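Local coordinates for uncharacterized CBS-domain protein (Klebsiella pneumoniae subsp. pneumoniae, PDB 3HF7) that is of unknown function but binds AMP through a CBS-domain pair that forms one part of a larger, probably membrane-bound protein, at residues T31-G36 with L52-A57; V15-N20 with I38-D43; V2-I7 with Y80-G85. All coordinates share one frame; numbering follows the deposited sequence.

Contact 1: residues T31-G36 with L52-A57; sequences THSPHG and LRVREA. With AMP (adenosine monophosphate), chain B.
Gly36 and Val54 meet through their backbones: Val54 N donates to Gly36 O at 2.8 Å. The bond joins the loop before strand 37-41 to the point where strand 48-53 runs into helix 54-61. Both belong to the same half of a CBS-domain pair, the unit often called a Bateman module. Gly36 O thus accepts the first N-H of the helix, next to the N-cap residue Arg53. Arg53 CA adds a CA-H...O contact of 3.6 Å to the same Gly36 O. The guanidinium of Arg53 turns off to a salt bridge with Asp77.

The side chain of Val54 fills in beside this bond. Its CG2 lies 3.3 Å from His35 O, and it also touches Ser33 OG. Its CG1 rests near Ser33 CB. Ser33 in turn braces the loop from within. With OG anti to the backbone N (chi1 171°), the hydroxyl reaches forward and donates to His35 O at 2.8 Å.

Held in this way, the loop offers His35 and Gly36 to AMP. Gly36 N donates to AMP O2P at 2.8 Å, nearly straight at 167°. The His35 ring lies over the adenine, with AMP C4 3.6 Å above the centre of that ring. From the same ring, His35 ND1 donates to AMP O1P at 2.7 Å.

Contact 2: residues V15-N20 with I38-D43; sequences VGIDIN and IVLYRD. With AMP (adenosine monophosphate), chain B.
Ile17 sits at the closely packed centre of this contact, bonded through its backbone to both Val39 and Tyr41. Ile17 N donates to Val39 O at 2.7 Å. Tyr41 N returns a bond to Ile17 O at 3.0 Å, and Ile19 N donates to Tyr41 O at 2.6 Å. On the buried face, Ile17 CD1 meets Ile38 CD1. Ile19 CG2 lies across Leu40 CB, and Leu30 of helix 23-31 covers Ile17 and Ile38.

The two strands are parallel neighbours, joined by helix 23-31 in a beta-alpha-beta unit of the CBS fold. On the other face, Tyr41 CG stands between the backbone N and the carbonyl carbon (chi1 62°). This folds the ring back over strand 16-18, and Ile17 O lies 3.5 Å above the ring plane of Tyr41. Gly16 C comes obliquely to CE2 of the same ring.

At the C-terminal ends of the two segments Asn20, Arg42 and Asp43 lie on the solvent side, and the contact depends on polar atoms. Asp18 OD1 accepts Asp43 N at 2.7 Å. It also accepts Asn20 N at 3.1 Å, closing an Asx turn. The two donors come from opposite faces of the carboxylate. At the far end of the pair, Val39 N bonds only weakly to Val15 O. There Val15 reads the adenine edge: its N donates to AMP N1 at 2.9 Å, and its O accepts AMP N6 at 3.1 Å.

Contact 3: residues V2-I7 with Y80-G85; sequences VSVNDI and YFVPEG
Asn5 reaches across to Gly85 with its whole amide. Its CB points toward segment 80-85 but makes no close contact there. The next atom, CG, stands beside the backbone N and anti to the carbonyl carbon (chi1 -56°). This brings Asn5 CG to 3.5 Å from Gly85 N. At the tip the amide divides its work. Asn5 OD1 accepts Gly85 N at 2.7 Å in the single hydrogen bond between the segments. The bond is bent at the hydrogen (131°), and Gly85 N sits 28° out of the carbonyl plane of Asn5. The other branch, Asn5 ND2, lies 3.4 Å from Gly85 CA. Glu84 bends at its second torsion, so its carboxylate comes near the amide, though Asn5 ND2 and Glu84 OE1 remain 3.7 Å apart.

Asn5 is positioned by the start of its own short, weakly bonded helix. Ser3 is the N-cap, and its OG accepts Asn5 N at 3.0 Å. In return Asp6 OD2 accepts Ser3 N at 2.7 Å, nearly along its C-O axis. Together Ser3 and Asp6 make a capping box. Ser3 CB also touches Gly85 O.

Val4 supplies the apolar side of the contact. Its CG2 faces Val82 CG1 at 4.3 Å, and its CG1 lies near Pro83 O and Gly85 N. A backbone hydrogen bond between Val4 and Thr86 extends the link just past the segment.

Residues 80-85 lie in the CBS domain. The contact packs the N-terminal segment on the end of strand 81-83, an edge strand in that half of the CBS-domain pair, parallel to strand 102-106. The Val4 side chain packs on Val105 and Val116 of the same sheet. Val2 and Ile7 pack on Leu88 of helix 88-98 and on Glu124 of helix 118-126.

How the contacts relate
Contacts 1 and 2 adjoin, with centres 12 Å apart, and share one sheet through strands 37-41 and 48-53. Leu52 N lies 2.9 Å from Ile38 O, a probable hydrogen bond, and Ile38 also packs on Ser33 and Val54. Both contacts touch AMP: contact 1 mainly at the phosphate and over the adenine, contact 2 along the adenine edge. Contact 3 is on the opposite side of the chain's centre, its centre 23 Å from that of contact 1 and 21 Å from that of contact 2. The Val4 side chain is about 11 Å from AMP. Arg37 O, Thr117 OG1 and Asp120 OD2, outside the three contacts, also hydrogen-bond AMP.

Contact 1: residues T31-G36 with L52-A57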
loop_
_atom_site.group_PDB
_atom_site.type_symbol
_atom_site.label_atom_id
_atom_site.label_comp_id
_atom_site.label_asym_id
_atom_site.label_seq_id
_atom_site.Cartn_x
_atom_site.Cartn_y
_atom_site.Cartn_z
ATOM N N THR A 31 -7.072 13.139 -2.460
ATOM C CA THR A 31 -8.460 13.200 -2.923
ATOM C C THR A 31 -8.677 12.594 -4.314
ATOM O O THR A 31 -9.794 12.232 -4.648
ATOM C CB THR A 31 -9.000 14.645 -2.888
ATOM O OG1 THR A 31 -8.232 15.468 -3.770
ATOM C CG2 THR A 31 -8.915 15.213 -1.479
ATOM N N HIS A 32 -7.611 12.497 -5.110
ATOM C CA HIS A 32 -7.662 11.942 -6.476
ATOM C C HIS A 32 -7.178 10.496 -6.542
ATOM O O HIS A 32 -6.973 9.958 -7.640
ATOM C CB HIS A 32 -6.822 12.791 -7.446
ATOM C CG HIS A 32 -7.464 14.091 -7.824
ATOM N ND1 HIS A 32 -7.691 15.102 -6.912
ATOM C CD2 HIS A 32 -7.935 14.543 -9.011
ATOM C CE1 HIS A 32 -8.272 16.122 -7.520
ATOM N NE2 HIS A 32 -8.433 15.808 -8.794
ATOM N N SER A 33 -6.996 9.875 -5.374
ATOM C CA SER A 33 -6.486 8.502 -5.291
ATOM C C SER A 33 -7.379 7.519 -6.050
ATOM O O SER A 33 -8.571 7.422 -5.759
ATOM C CB SER A 33 -6.354 8.074 -3.827
ATOM O OG SER A 33 -6.059 6.689 -3.720
ATOM N N PRO A 34 -6.813 6.799 -7.038
ATOM C CA PRO A 34 -7.627 5.837 -7.780
ATOM C C PRO A 34 -7.860 4.521 -7.038
ATOM O O PRO A 34 -8.521 3.640 -7.575
ATOM C CB PRO A 34 -6.815 5.600 -9.053
ATOM C CG PRO A 34 -5.413 5.856 -8.651
ATOM C CD PRO A 34 -5.470 6.967 -7.641
ATOM N N HIS A 35 -7.356 4.399 -5.813
ATOM C CA HIS A 35 -7.446 3.148 -5.044
ATOM C C HIS A 35 -7.774 3.349 -3.567
ATOM O O HIS A 35 -7.645 4.452 -3.042
ATOM C CB HIS A 35 -6.124 2.384 -5.144
ATOM C CG HIS A 35 -5.810 1.927 -6.528
ATOM N ND1 HIS A 35 -6.496 0.897 -7.137
ATOM C CD2 HIS A 35 -4.903 2.369 -7.431
ATOM C CE1 HIS A 35 -6.018 0.720 -8.355
ATOM N NE2 HIS A 35 -5.054 1.601 -8.559
ATOM N N GLY A 36 -8.149 2.265 -2.893
ATOM C CA GLY A 36 -8.535 2.317 -1.481
ATOM C C GLY A 36 -7.399 2.520 -0.492
ATOM O O GLY A 36 -7.579 3.167 0.547
ATOM N N LEU A 52 -1.820 3.922 3.681
ATOM C CA LEU A 52 -2.862 4.824 4.168
ATOM C C LEU A 52 -4.171 4.420 3.550
ATOM O O LEU A 52 -4.273 4.322 2.317
ATOM C CB LEU A 52 -2.519 6.271 3.783
ATOM C CG LEU A 52 -3.153 7.534 4.405
ATOM C CD1 LEU A 52 -4.139 8.208 3.463
ATOM C CD2 LEU A 52 -3.774 7.310 5.787
ATOM N N ARG A 53 -5.164 4.155 4.401
ATOM C CA ARG A 53 -6.491 3.852 3.896
ATOM C C ARG A 53 -7.101 5.167 3.530
ATOM O O ARG A 53 -7.347 6.007 4.389
ATOM C CB ARG A 53 -7.321 3.112 4.928
ATOM C CG ARG A 53 -6.777 1.739 5.175
ATOM C CD ARG A 53 -7.439 1.048 6.321
ATOM N NE ARG A 53 -6.862 1.465 7.591
ATOM C CZ ARG A 53 -7.491 2.244 8.470
ATOM N NH1 ARG A 53 -8.721 2.682 8.214
ATOM N NH2 ARG A 53 -6.890 2.581 9.613
ATOM N N VAL A 54 -7.287 5.357 2.234
ATOM C CA VAL A 54 -7.817 6.609 1.700
ATOM C C VAL A 54 -9.152 7.006 2.365
ATOM O O VAL A 54 -9.299 8.143 2.841
ATOM C CB VAL A 54 -7.950 6.522 0.154
ATOM C CG1 VAL A 54 -8.434 7.809 -0.416
ATOM C CG2 VAL A 54 -6.605 6.209 -0.457
ATOM N N ARG A 55 -10.090 6.052 2.418
ATOM C CA ARG A 55 -11.423 6.257 2.994
ATOM C C ARG A 55 -11.343 6.827 4.393
ATOM O O ARG A 55 -12.164 7.654 4.776
ATOM C CB ARG A 55 -12.224 4.949 3.016
ATOM C CG ARG A 55 -13.344 4.932 4.045
ATOM C CD ARG A 55 -14.522 4.099 3.582
ATOM N NE ARG A 55 -14.580 2.805 4.252
ATOM C CZ ARG A 55 -13.966 1.708 3.824
ATOM N NH1 ARG A 55 -13.216 1.708 2.699
ATOM N NH2 ARG A 55 -14.102 0.602 4.540
ATOM N N GLU A 56 -10.351 6.370 5.145
ATOM C CA GLU A 56 -10.082 6.871 6.469
ATOM C C GLU A 56 -9.646 8.335 6.442
ATOM O O GLU A 56 -10.067 9.141 7.282
ATOM C CB GLU A 56 -8.965 6.049 7.083
ATOM C CG GLU A 56 -9.206 5.606 8.492
ATOM C CD GLU A 56 -10.096 6.549 9.248
ATOM O OE1 GLU A 56 -9.566 7.308 10.096
ATOM O OE2 GLU A 56 -11.323 6.532 8.985
ATOM N N ALA A 57 -8.787 8.673 5.484
ATOM C CA ALA A 57 -8.230 10.012 5.404
ATOM C C ALA A 57 -9.344 10.992 5.068
ATOM O O ALA A 57 -9.488 12.046 5.706
ATOM C CB ALA A 57 -7.132 10.056 4.347
HETATM P P AMP B . -8.999 -0.845 -5.082
HETATM O O1P AMP B . -8.868 0.029 -6.318
HETATM O O2P AMP B . -8.292 -0.339 -3.847
HETATM O O3P AMP B . -10.381 -1.360 -4.785
HETATM O "O5'" AMP B . -8.215 -2.210 -5.468
HETATM C "C5'" AMP B . -8.285 -2.795 -6.778
HETATM C "C4'" AMP B . -6.957 -3.445 -7.165
HETATM O "O4'" AMP B . -6.041 -2.469 -7.662
HETATM C "C3'" AMP B . -6.244 -4.152 -6.008
HETATM O "O3'" AMP B . -6.569 -5.553 -5.889
HETATM C "C2'" AMP B . -4.778 -3.964 -6.328
HETATM O "O2'" AMP B . -4.286 -5.059 -7.087
HETATM C "C1'" AMP B . -4.709 -2.722 -7.188
HETATM N N9 AMP B . -4.194 -1.656 -6.288
HETATM C C8 AMP B . -4.693 -1.422 -5.064
HETATM N N7 AMP B . -4.037 -0.414 -4.449
HETATM C C5 AMP B . -3.085 0.017 -5.276
HETATM C C6 AMP B . -2.047 1.060 -5.202
HETATM N N6 AMP B . -1.935 1.840 -4.097
HETATM N N1 AMP B . -1.238 1.201 -6.278
HETATM C C2 AMP B . -1.357 0.421 -7.379
HETATM N N3 AMP B . -2.281 -0.556 -7.497
HETATM C C4 AMP B . -3.174 -0.804 -6.494
#

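Contact 2: residues V15-N20 with I38-D43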
loop_
_atom_site.group_PDB
_atom_site.type_symbol
_atom_site.label_atom_id
_atom_site.label_comp_id
_atom_site.label_asym_id
_atom_site.label_seq_id
_atom_site.Cartn_x
_atom_site.Cartn_y
_atom_site.Cartn_z
ATOM N N VAL A 15 0.593 3.314 -6.920
ATOM C CA VAL A 15 0.130 4.659 -6.562
ATOM C C VAL A 15 0.441 4.962 -5.093
ATOM O O VAL A 15 0.026 4.245 -4.174
ATOM C CB VAL A 15 -1.381 4.852 -6.808
ATOM C CG1 VAL A 15 -1.798 6.258 -6.425
ATOM C CG2 VAL A 15 -1.737 4.577 -8.274
ATOM N N GLY A 16 1.193 6.027 -4.888
ATOM C CA GLY A 16 1.526 6.481 -3.560
ATOM C C GLY A 16 1.783 7.972 -3.620
ATOM O O GLY A 16 1.675 8.591 -4.685
ATOM N N ILE A 17 2.109 8.556 -2.476
ATOM C CA ILE A 17 2.398 9.974 -2.422
ATOM C C ILE A 17 3.731 10.199 -1.756
ATOM O O ILE A 17 4.048 9.623 -0.710
ATOM C CB ILE A 17 1.316 10.793 -1.656
ATOM C CG1 ILE A 17 -0.088 10.457 -2.143
ATOM C CG2 ILE A 17 1.552 12.286 -1.830
ATOM C CD1 ILE A 17 -1.178 10.916 -1.157
ATOM N N ASP A 18 4.496 11.066 -2.394
ATOM C CA ASP A 18 5.693 11.630 -1.817
ATOM C C ASP A 18 5.257 12.617 -0.761
ATOM O O ASP A 18 4.642 13.648 -1.066
ATOM C CB ASP A 18 6.521 12.337 -2.890
ATOM C CG ASP A 18 7.942 12.577 -2.456
ATOM O OD1 ASP A 18 8.240 12.396 -1.249
ATOM O OD2 ASP A 18 8.769 12.947 -3.329
ATOM N N ILE A 19 5.555 12.300 0.489
ATOM C CA ILE A 19 5.172 13.195 1.566
ATOM C C ILE A 19 6.067 14.430 1.590
ATOM O O ILE A 19 5.874 15.314 2.431
ATOM C CB ILE A 19 5.109 12.492 2.940
ATOM C CG1 ILE A 19 6.503 12.255 3.506
ATOM C CG2 ILE A 19 4.323 11.199 2.832
ATOM C CD1 ILE A 19 6.468 11.734 4.929
ATOM N N ASN A 20 7.029 14.500 0.664
ATOM C CA ASN A 20 7.811 15.727 0.464
ATOM C C ASN A 20 7.111 16.850 -0.321
ATOM O O ASN A 20 7.514 18.005 -0.216
ATOM C CB ASN A 20 9.178 15.428 -0.154
ATOM C CG ASN A 20 10.180 14.930 0.867
ATOM O OD1 ASN A 20 9.970 15.047 2.072
ATOM N ND2 ASN A 20 11.282 14.360 0.386
ATOM N N ILE A 38 -3.061 3.570 -0.297
ATOM C CA ILE A 38 -1.948 4.139 -1.067
ATOM C C ILE A 38 -0.730 4.326 -0.200
ATOM O O ILE A 38 -0.853 4.561 1.000
ATOM C CB ILE A 38 -2.277 5.495 -1.698
ATOM C CG1 ILE A 38 -2.897 6.425 -0.659
ATOM C CG2 ILE A 38 -3.151 5.312 -2.935
ATOM C CD1 ILE A 38 -2.217 7.729 -0.566
ATOM N N VAL A 39 0.445 4.246 -0.828
ATOM C CA VAL A 39 1.705 4.268 -0.099
ATOM C C VAL A 39 2.099 5.704 0.208
ATOM O O VAL A 39 2.040 6.577 -0.659
ATOM C CB VAL A 39 2.850 3.523 -0.863
ATOM C CG1 VAL A 39 4.099 3.402 0.007
ATOM C CG2 VAL A 39 2.406 2.143 -1.319
ATOM N N LEU A 40 2.480 5.941 1.459
ATOM C CA LEU A 40 3.129 7.184 1.845
ATOM C C LEU A 40 4.630 6.937 1.885
ATOM O O LEU A 40 5.099 5.998 2.541
ATOM C CB LEU A 40 2.616 7.647 3.213
ATOM C CG LEU A 40 1.108 7.905 3.358
ATOM C CD1 LEU A 40 0.800 8.368 4.792
ATOM C CD2 LEU A 40 0.574 8.912 2.309
ATOM N N TYR A 41 5.381 7.761 1.167
ATOM C CA TYR A 41 6.834 7.647 1.180
ATOM C C TYR A 41 7.521 9.016 1.134
ATOM O O TYR A 41 6.905 10.044 0.804
ATOM C CB TYR A 41 7.303 6.806 -0.008
ATOM C CG TYR A 41 6.955 7.405 -1.353
ATOM C CD1 TYR A 41 7.721 8.441 -1.907
ATOM C CD2 TYR A 41 5.857 6.948 -2.071
ATOM C CE1 TYR A 41 7.391 8.987 -3.145
ATOM C CE2 TYR A 41 5.521 7.497 -3.297
ATOM C CZ TYR A 41 6.279 8.501 -3.821
ATOM O OH TYR A 41 5.923 9.012 -5.041
ATOM N N ARG A 42 8.811 9.015 1.440
ATOM C CA ARG A 42 9.601 10.211 1.345
ATOM C C ARG A 42 10.568 10.039 0.161
ATOM O O ARG A 42 11.495 9.219 0.216
ATOM C CB ARG A 42 10.341 10.404 2.661
ATOM C CG ARG A 42 10.702 11.835 3.006
ATOM C CD ARG A 42 11.227 11.904 4.446
ATOM N NE ARG A 42 11.759 10.601 4.860
ATOM C CZ ARG A 42 11.351 9.898 5.925
ATOM N NH1 ARG A 42 10.407 10.364 6.747
ATOM N NH2 ARG A 42 11.915 8.720 6.177
ATOM N N ASP A 43 10.328 10.797 -0.915
ATOM C CA ASP A 43 11.227 10.858 -2.084
ATOM C C ASP A 43 10.998 9.788 -3.135
ATOM O O ASP A 43 10.823 10.086 -4.319
ATOM C CB ASP A 43 12.691 10.809 -1.660
ATOM C CG ASP A 43 13.140 12.083 -1.005
ATOM O OD1 ASP A 43 12.621 13.153 -1.394
ATOM O OD2 ASP A 43 14.016 12.022 -0.110
HETATM P P AMP B . -8.999 -0.845 -5.082
HETATM O O1P AMP B . -8.868 0.029 -6.318
HETATM O O2P AMP B . -8.292 -0.339 -3.847
HETATM O O3P AMP B . -10.381 -1.360 -4.785
HETATM O "O5'" AMP B . -8.215 -2.210 -5.468
HETATM C "C5'" AMP B . -8.285 -2.795 -6.778
HETATM C "C4'" AMP B . -6.957 -3.445 -7.165
HETATM O "O4'" AMP B . -6.041 -2.469 -7.662
HETATM C "C3'" AMP B . -6.244 -4.152 -6.008
HETATM O "O3'" AMP B . -6.569 -5.553 -5.889
HETATM C "C2'" AMP B . -4.778 -3.964 -6.328
HETATM O "O2'" AMP B . -4.286 -5.059 -7.087
HETATM C "C1'" AMP B . -4.709 -2.722 -7.188
HETATM N N9 AMP B . -4.194 -1.656 -6.288
HETATM C C8 AMP B . -4.693 -1.422 -5.064
HETATM N N7 AMP B . -4.037 -0.414 -4.449
HETATM C C5 AMP B . -3.085 0.017 -5.276
HETATM C C6 AMP B . -2.047 1.060 -5.202
HETATM N N6 AMP B . -1.935 1.840 -4.097
HETATM N N1 AMP B . -1.238 1.201 -6.278
HETATM C C2 AMP B . -1.357 0.421 -7.379
HETATM N N3 AMP B . -2.281 -0.556 -7.497
HETATM C C4 AMP B . -3.174 -0.804 -6.494
#

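Contact 3: residues V2-I7 with Y80-G85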
loop_
_atom_site.group_PDB
_atom_site.type_symbol
_atom_site.label_atom_id
_atom_site.label_comp_id
_atom_site.label_asym_id
_atom_site.label_seq_id
_atom_site.Cartn_x
_atom_site.Cartn_y
_atom_site.Cartn_z
ATOM N N VAL A 2 2.855 -21.197 -9.322
ATOM C CA VAL A 2 2.583 -19.762 -9.502
ATOM C C VAL A 2 2.899 -19.007 -8.199
ATOM O O VAL A 2 2.555 -19.471 -7.103
ATOM C CB VAL A 2 1.127 -19.466 -10.001
ATOM C CG1 VAL A 2 1.004 -17.992 -10.472
ATOM C CG2 VAL A 2 0.726 -20.423 -11.156
ATOM N N SER A 3 3.567 -17.856 -8.326
ATOM C CA SER A 3 4.071 -17.120 -7.167
ATOM C C SER A 3 3.568 -15.689 -7.120
ATOM O O SER A 3 3.019 -15.161 -8.092
ATOM C CB SER A 3 5.604 -17.102 -7.169
ATOM O OG SER A 3 6.094 -15.928 -7.807
ATOM N N VAL A 4 3.788 -15.064 -5.972
ATOM C CA VAL A 4 3.427 -13.681 -5.760
ATOM C C VAL A 4 3.914 -12.780 -6.907
ATOM O O VAL A 4 3.225 -11.831 -7.299
ATOM C CB VAL A 4 3.942 -13.217 -4.374
ATOM C CG1 VAL A 4 4.899 -12.045 -4.473
ATOM C CG2 VAL A 4 2.783 -12.917 -3.453
ATOM N N ASN A 5 5.081 -13.113 -7.460
ATOM C CA ASN A 5 5.710 -12.327 -8.524
ATOM C C ASN A 5 4.817 -12.221 -9.749
ATOM O O ASN A 5 4.849 -11.222 -10.468
ATOM C CB ASN A 5 7.063 -12.926 -8.927
ATOM C CG ASN A 5 8.034 -13.072 -7.751
ATOM O OD1 ASN A 5 7.843 -12.488 -6.676
ATOM N ND2 ASN A 5 9.086 -13.858 -7.964
ATOM N N ASP A 6 4.000 -13.249 -9.965
ATOM C CA ASP A 6 3.180 -13.328 -11.163
ATOM C C ASP A 6 1.977 -12.394 -11.160
ATOM O O ASP A 6 1.488 -12.013 -12.228
ATOM C CB ASP A 6 2.771 -14.769 -11.404
ATOM C CG ASP A 6 3.968 -15.671 -11.516
ATOM O OD1 ASP A 6 4.818 -15.386 -12.394
ATOM O OD2 ASP A 6 4.083 -16.631 -10.723
ATOM N N ILE A 7 1.524 -11.999 -9.968
ATOM C CA ILE A 7 0.262 -11.247 -9.845
ATOM C C ILE A 7 0.354 -9.873 -9.197
ATOM O O ILE A 7 -0.589 -9.085 -9.287
ATOM C CB ILE A 7 -0.844 -12.087 -9.160
ATOM C CG1 ILE A 7 -0.331 -12.741 -7.878
ATOM C CG2 ILE A 7 -1.317 -13.172 -10.107
ATOM C CD1 ILE A 7 -0.813 -12.113 -6.647
ATOM N N TYR A 80 2.740 -3.837 5.390
ATOM C CA TYR A 80 2.986 -5.271 5.480
ATOM C C TYR A 80 3.886 -5.724 4.331
ATOM O O TYR A 80 3.554 -5.515 3.151
ATOM C CB TYR A 80 1.661 -6.022 5.436
ATOM C CG TYR A 80 1.754 -7.532 5.343
ATOM C CD1 TYR A 80 2.529 -8.280 6.242
ATOM C CD2 TYR A 80 1.024 -8.221 4.385
ATOM C CE1 TYR A 80 2.592 -9.687 6.164
ATOM C CE2 TYR A 80 1.080 -9.614 4.299
ATOM C CZ TYR A 80 1.860 -10.340 5.184
ATOM O OH TYR A 80 1.886 -11.721 5.068
ATOM N N PHE A 81 5.017 -6.346 4.679
ATOM C CA PHE A 81 6.021 -6.749 3.683
ATOM C C PHE A 81 6.039 -8.235 3.407
ATOM O O PHE A 81 6.060 -9.039 4.333
ATOM C CB PHE A 81 7.401 -6.276 4.109
ATOM C CG PHE A 81 7.596 -4.809 3.936
ATOM C CD1 PHE A 81 7.661 -4.252 2.651
ATOM C CD2 PHE A 81 7.678 -3.975 5.045
ATOM C CE1 PHE A 81 7.828 -2.904 2.472
ATOM C CE2 PHE A 81 7.838 -2.606 4.877
ATOM C CZ PHE A 81 7.922 -2.075 3.587
ATOM N N VAL A 82 6.024 -8.578 2.121
ATOM C CA VAL A 82 5.984 -9.962 1.628
ATOM C C VAL A 82 7.251 -10.249 0.820
ATOM O O VAL A 82 7.518 -9.552 -0.160
ATOM C CB VAL A 82 4.781 -10.165 0.670
ATOM C CG1 VAL A 82 4.794 -11.559 0.042
ATOM C CG2 VAL A 82 3.481 -9.909 1.392
ATOM N N PRO A 83 8.020 -11.287 1.194
ATOM C CA PRO A 83 9.218 -11.598 0.403
ATOM C C PRO A 83 8.906 -11.835 -1.077
ATOM O O PRO A 83 7.810 -12.293 -1.423
ATOM C CB PRO A 83 9.738 -12.888 1.041
ATOM C CG PRO A 83 9.205 -12.871 2.421
ATOM C CD PRO A 83 7.852 -12.219 2.323
ATOM N N GLU A 84 9.859 -11.496 -1.938
ATOM C CA GLU A 84 9.775 -11.827 -3.353
ATOM C C GLU A 84 9.627 -13.337 -3.541
ATOM O O GLU A 84 10.314 -14.123 -2.889
ATOM C CB GLU A 84 11.027 -11.318 -4.079
ATOM C CG GLU A 84 11.351 -12.006 -5.404
ATOM C CD GLU A 84 12.332 -13.185 -5.259
ATOM O OE1 GLU A 84 12.005 -14.303 -5.737
ATOM O OE2 GLU A 84 13.438 -12.992 -4.683
ATOM N N GLY A 85 8.722 -13.728 -4.429
ATOM C CA GLY A 85 8.600 -15.118 -4.841
ATOM C C GLY A 85 7.867 -16.017 -3.870
ATOM O O GLY A 85 7.839 -17.235 -4.040
#